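Local coordinates for protein aldo-keto reductase AKR2E4 (Bombyx mori, PDB 3WCZ) that reduces 3-dehydroecdysone and some other carbonyl compounds with NADPH, and may take part in regulating moulting in the silkworm, at residues N179-N184 / P191-C196. Sequence-based numbering, arbitrary orientation.
Sequences NQIEVN and PLVAHC. With NAP (NADP nicotinamide-adenine-dinucleotide phosphate), chain B.
Ile181 meets Leu192 and Val193 where strand 179-182 of the TIM barrel packs against helix 191-196, the strand and helix of one beta-alpha-beta unit, running antiparallel at 169°. Ile181 carries the apolar part, its CB leaving the strand toward the helix. Its branch CG2 stays by the strand, over the amide of Asn179, 3.5 Å from Asn179 OD1. CG1 sits between the backbone N and the carbonyl carbon (chi1 56°), passing Val183 CG2, and the extended chi2 carries CD1 on to the helix. That methyl lies 3.7 Å from Leu192 CD2. On its other flank it is 4.2 Å from Val193 CG2, which Val183 CG2 also reaches at 4.4 Å.

On the barrel's inner side, Gln180 points to the cofactor: its OE1 lies 2.9 Å from O7N of the NADP carboxamide, while NE2 is hydrogen-bonded to Asp53. With an alanine here, Asp53 would probably lose that amide partner and a gap would be likely to open beside the nicotinamide.

Near the strand's N-terminal end the contact turns polar. Asn179 ND2 donates mainly to Phe160 O; the same nitrogen also makes a weak but nearly straight hydrogen bond, 168° at the hydrogen, to Cys196 SG at 3.7 Å.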
ATOM      1  N   ASN A 179       0.868   8.568   3.002  1.00  7.31           N
ATOM      2  CA  ASN A 179       1.982   7.838   3.580  1.00  7.40           C
ATOM      3  C   ASN A 179       1.538   6.390   3.663  1.00  7.46           C
ATOM      4  O   ASN A 179       0.555   6.084   4.367  1.00  7.77           O
ATOM      5  CB  ASN A 179       2.395   8.419   4.948  1.00  8.51           C
ATOM      6  CG  ASN A 179       3.678   7.794   5.516  1.00  7.21           C
ATOM      7  OD1 ASN A 179       4.478   7.212   4.791  1.00  7.50           O
ATOM      8  ND2 ASN A 179       3.907   8.007   6.809  1.00  8.42           N
ATOM      9  N   GLN A 180       2.237   5.506   2.943  1.00  6.33           N
ATOM     10  CA  GLN A 180       1.908   4.090   2.963  1.00  6.77           C
ATOM     11  C   GLN A 180       2.797   3.379   3.975  1.00  7.09           C
ATOM     12  O   GLN A 180       4.032   3.359   3.836  1.00  6.86           O
ATOM     13  CB  GLN A 180       2.058   3.484   1.557  1.00  6.42           C
ATOM     14  CG  GLN A 180       1.823   1.977   1.526  1.00  7.12           C
ATOM     15  CD  GLN A 180       1.851   1.277   0.179  1.00  7.64           C
ATOM     16  OE1 GLN A 180       2.456   0.196   0.070  1.00  7.91           O
ATOM     17  NE2 GLN A 180       1.217   1.838  -0.833  1.00  7.21           N
ATOM     18  N   ILE A 181       2.171   2.845   5.017  1.00  7.09           N
ATOM     19  CA  ILE A 181       2.901   2.281   6.153  1.00  7.94           C
ATOM     20  C   ILE A 181       2.221   0.980   6.600  1.00  8.27           C
ATOM     21  O   ILE A 181       1.075   0.684   6.213  1.00  7.75           O
ATOM     22  CB  ILE A 181       2.984   3.291   7.334  1.00  7.74           C
ATOM     23  CG1 ILE A 181       1.596   3.748   7.740  1.00  8.40           C
ATOM     24  CG2 ILE A 181       3.858   4.463   6.923  1.00  9.44           C
ATOM     25  CD1 ILE A 181       1.562   4.584   9.037  1.00 12.30           C
ATOM     26  N   GLU A 182       2.924   0.204   7.411  1.00  7.88           N
ATOM     27  CA  GLU A 182       2.391  -1.058   7.908  1.00  8.19           C
ATOM     28  C   GLU A 182       1.362  -0.834   8.994  1.00  7.10           C
ATOM     29  O   GLU A 182       1.688  -0.245  10.019  1.00  9.02           O
ATOM     30  CB  GLU A 182       3.524  -1.922   8.457  1.00  9.22           C
ATOM     31  CG  GLU A 182       3.015  -3.270   8.859  1.00  8.78           C
ATOM     32  CD  GLU A 182       4.061  -4.211   9.392  1.00  8.58           C
ATOM     33  OE1 GLU A 182       5.241  -4.134   9.019  1.00 10.81           O
ATOM     34  OE2 GLU A 182       3.678  -5.100  10.172  1.00  9.91           O
ATOM     35  N   VAL A 183       0.136  -1.315   8.792  1.00  7.66           N
ATOM     36  CA  VAL A 183      -0.886  -1.237   9.827  1.00  7.28           C
ATOM     37  C   VAL A 183      -1.665  -2.535   9.874  1.00  7.67           C
ATOM     38  O   VAL A 183      -2.225  -2.986   8.860  1.00  8.12           O
ATOM     39  CB  VAL A 183      -1.859  -0.034   9.672  1.00  7.84           C
ATOM     40  CG1 VAL A 183      -2.637   0.153  10.961  1.00  8.27           C
ATOM     41  CG2 VAL A 183      -1.113   1.235   9.303  1.00  8.83           C
ATOM     42  N   ASN A 184      -1.694  -3.132  11.068  1.00  7.59           N
ATOM     43  CA  ASN A 184      -2.364  -4.405  11.305  1.00  7.20           C
ATOM     44  C   ASN A 184      -2.454  -4.561  12.834  1.00  7.53           C
ATOM     45  O   ASN A 184      -1.998  -3.686  13.569  1.00  8.02           O
ATOM     46  CB  ASN A 184      -1.610  -5.554  10.614  1.00  8.82           C
ATOM     47  CG  ASN A 184      -0.148  -5.582  10.986  1.00  9.34           C
ATOM     48  OD1 ASN A 184       0.192  -5.544  12.180  1.00  9.53           O
ATOM     49  ND2 ASN A 184       0.728  -5.587   9.986  1.00  8.13           N
ATOM     50  N   PRO A 191      -0.063   6.553  16.862  1.00  9.70           N
ATOM     51  CA  PRO A 191       0.389   7.944  16.816  1.00  9.27           C
ATOM     52  C   PRO A 191       0.764   8.411  15.408  1.00  8.65           C
ATOM     53  O   PRO A 191       0.440   9.530  15.058  1.00  8.93           O
ATOM     54  CB  PRO A 191       1.579   7.955  17.785  1.00 12.33           C
ATOM     55  CG  PRO A 191       1.265   6.832  18.757  1.00 12.02           C
ATOM     56  CD  PRO A 191       0.634   5.788  17.905  1.00 10.49           C
ATOM     57  N   LEU A 192       1.411   7.570  14.608  1.00  8.75           N
ATOM     58  CA  LEU A 192       1.817   8.013  13.281  1.00  9.09           C
ATOM     59  C   LEU A 192       0.606   8.213  12.390  1.00  8.51           C
ATOM     60  O   LEU A 192       0.554   9.175  11.632  1.00  8.83           O
ATOM     61  CB  LEU A 192       2.796   7.020  12.640  1.00  9.73           C
ATOM     62  CG  LEU A 192       3.305   7.413  11.240  1.00  8.16           C
ATOM     63  CD1 LEU A 192       3.892   8.811  11.202  1.00  8.61           C
ATOM     64  CD2 LEU A 192       4.323   6.401  10.726  1.00  9.82           C
ATOM     65  N   VAL A 193      -0.366   7.318  12.471  1.00  8.01           N
ATOM     66  CA  VAL A 193      -1.599   7.506  11.710  1.00  8.06           C
ATOM     67  C   VAL A 193      -2.277   8.821  12.090  1.00  9.21           C
ATOM     68  O   VAL A 193      -2.672   9.615  11.228  1.00  9.42           O
ATOM     69  CB  VAL A 193      -2.547   6.318  11.875  1.00  8.40           C
ATOM     70  CG1 VAL A 193      -3.915   6.645  11.353  1.00  9.81           C
ATOM     71  CG2 VAL A 193      -1.984   5.110  11.175  1.00 10.23           C
ATOM     72  N   ALA A 194      -2.404   9.065  13.385  1.00  8.23           N
ATOM     73  CA  ALA A 194      -3.026  10.304  13.850  1.00  9.09           C
ATOM     74  C   ALA A 194      -2.256  11.527  13.349  1.00  8.58           C
ATOM     75  O   ALA A 194      -2.843  12.524  12.929  1.00  8.72           O
ATOM     76  CB  ALA A 194      -3.132  10.315  15.365  1.00 11.12           C
ATOM     77  N   HIS A 195      -0.928  11.466  13.398  1.00  8.04           N
ATOM     78  CA  HIS A 195      -0.098  12.575  12.930  1.00  8.42           C
ATOM     79  C   HIS A 195      -0.371  12.851  11.457  1.00  8.50           C
ATOM     80  O   HIS A 195      -0.602  13.991  11.043  1.00  8.90           O
ATOM     81  CB  HIS A 195       1.354  12.185  13.178  1.00  9.37           C
ATOM     82  CG  HIS A 195       2.356  13.228  12.806  1.00 10.08           C
ATOM     83  ND1 HIS A 195       2.457  14.439  13.461  1.00 14.92           N
ATOM     84  CD2 HIS A 195       3.335  13.214  11.882  1.00 10.01           C
ATOM     85  CE1 HIS A 195       3.457  15.127  12.935  1.00 15.07           C
ATOM     86  NE2 HIS A 195       4.004  14.403  11.979  1.00 11.91           N
ATOM     87  N   CYS A 196      -0.316  11.813  10.639  1.00  8.51           N
ATOM     88  CA  CYS A 196      -0.544  12.005   9.214  1.00  7.80           C
ATOM     89  C   CYS A 196      -1.932  12.566   8.952  1.00  9.04           C
ATOM     90  O   CYS A 196      -2.093  13.522   8.187  1.00  9.36           O
ATOM     91  CB  CYS A 196      -0.337  10.698   8.453  1.00  9.82           C
ATOM     92  SG  CYS A 196       1.399  10.152   8.417  1.00 10.05           S
TER
HETATM   93  PA  NAP B 401      -1.092  -9.256   3.198  1.00  7.92           P
HETATM   94  O1A NAP B 401      -2.089  -8.689   2.276  1.00  9.16           O
HETATM   95  O2A NAP B 401      -0.812  -8.701   4.508  1.00  8.11           O
HETATM   96  O5B NAP B 401      -1.220 -10.803   3.363  1.00  8.86           O
HETATM   97  C5B NAP B 401      -1.340 -11.644   2.256  1.00  9.54           C
HETATM   98  C4B NAP B 401      -1.558 -13.107   2.609  1.00  8.79           C
HETATM   99  O4B NAP B 401      -2.883 -13.278   3.148  1.00 10.31           O
HETATM  100  C3B NAP B 401      -1.406 -14.082   1.505  1.00 10.82           C
HETATM  101  O3B NAP B 401      -0.795 -15.229   2.048  1.00 11.36           O
HETATM  102  C2B NAP B 401      -2.777 -14.329   1.094  1.00  9.96           C
HETATM  103  O2B NAP B 401      -2.979 -15.573   0.453  1.00 10.80           O
HETATM  104  C1B NAP B 401      -3.549 -14.254   2.384  1.00 11.14           C
HETATM  105  N9A NAP B 401      -4.929 -13.823   2.298  1.00 10.79           N
HETATM  106  C8A NAP B 401      -5.395 -12.828   1.514  1.00  9.16           C
HETATM  107  N7A NAP B 401      -6.670 -12.592   1.745  1.00 10.16           N
HETATM  108  C5A NAP B 401      -7.078 -13.469   2.716  1.00 11.09           C
HETATM  109  C6A NAP B 401      -8.299 -13.694   3.359  1.00 11.83           C
HETATM  110  N6A NAP B 401      -9.479 -13.001   3.072  1.00 13.84           N
HETATM  111  N1A NAP B 401      -8.319 -14.667   4.287  1.00 15.35           N
HETATM  112  C2A NAP B 401      -7.222 -15.360   4.587  1.00 13.05           C
HETATM  113  N3A NAP B 401      -6.029 -15.165   3.999  1.00 13.04           N
HETATM  114  C4A NAP B 401      -5.959 -14.202   3.067  1.00 11.35           C
HETATM  115  O3  NAP B 401       0.297  -9.278   2.363  1.00  9.84           O
HETATM  116  PN  NAP B 401       1.535  -8.325   2.053  1.00  8.29           P
HETATM  117  O1N NAP B 401       1.956  -8.692   0.677  1.00  9.32           O
HETATM  118  O2N NAP B 401       2.506  -8.456   3.172  1.00  9.53           O
HETATM  119  O5D NAP B 401       0.997  -6.830   2.090  1.00  7.70           O
HETATM  120  C5D NAP B 401       0.023  -6.397   1.200  1.00  8.81           C
HETATM  121  C4D NAP B 401       0.504  -5.432   0.109  1.00  7.95           C
HETATM  122  O4D NAP B 401       0.972  -4.217   0.666  1.00  8.14           O
HETATM  123  C3D NAP B 401       1.667  -5.918  -0.693  1.00  6.71           C
HETATM  124  O3D NAP B 401       1.323  -6.959  -1.584  1.00  7.48           O
HETATM  125  C2D NAP B 401       2.129  -4.692  -1.309  1.00  8.19           C
HETATM  126  O2D NAP B 401       1.271  -4.297  -2.341  1.00  7.76           O
HETATM  127  C1D NAP B 401       2.054  -3.735  -0.139  1.00  8.41           C
HETATM  128  N1N NAP B 401       3.236  -3.578   0.717  1.00  8.48           N
HETATM  129  C2N NAP B 401       3.966  -2.449   0.657  1.00  7.55           C
HETATM  130  C3N NAP B 401       5.061  -2.295   1.470  1.00  9.28           C
HETATM  131  C7N NAP B 401       5.781  -1.003   1.380  1.00  9.39           C
HETATM  132  O7N NAP B 401       5.240   0.043   0.947  1.00 10.19           O
HETATM  133  N7N NAP B 401       7.015  -0.970   1.925  1.00  5.79           N
HETATM  134  C4N NAP B 401       5.489  -3.330   2.322  1.00  9.17           C
HETATM  135  C5N NAP B 401       4.716  -4.497   2.392  1.00  9.24           C
HETATM  136  C6N NAP B 401       3.598  -4.572   1.570  1.00  9.66           C
HETATM  137  P2B NAP B 401      -3.653 -15.699  -0.994  1.00 11.61           P
HETATM  138  O1X NAP B 401      -3.573 -17.209  -1.290  1.00 13.70           O
HETATM  139  O2X NAP B 401      -5.051 -15.269  -0.881  1.00 11.72           O
HETATM  140  O3X NAP B 401      -2.827 -14.870  -1.946  1.00 12.36           O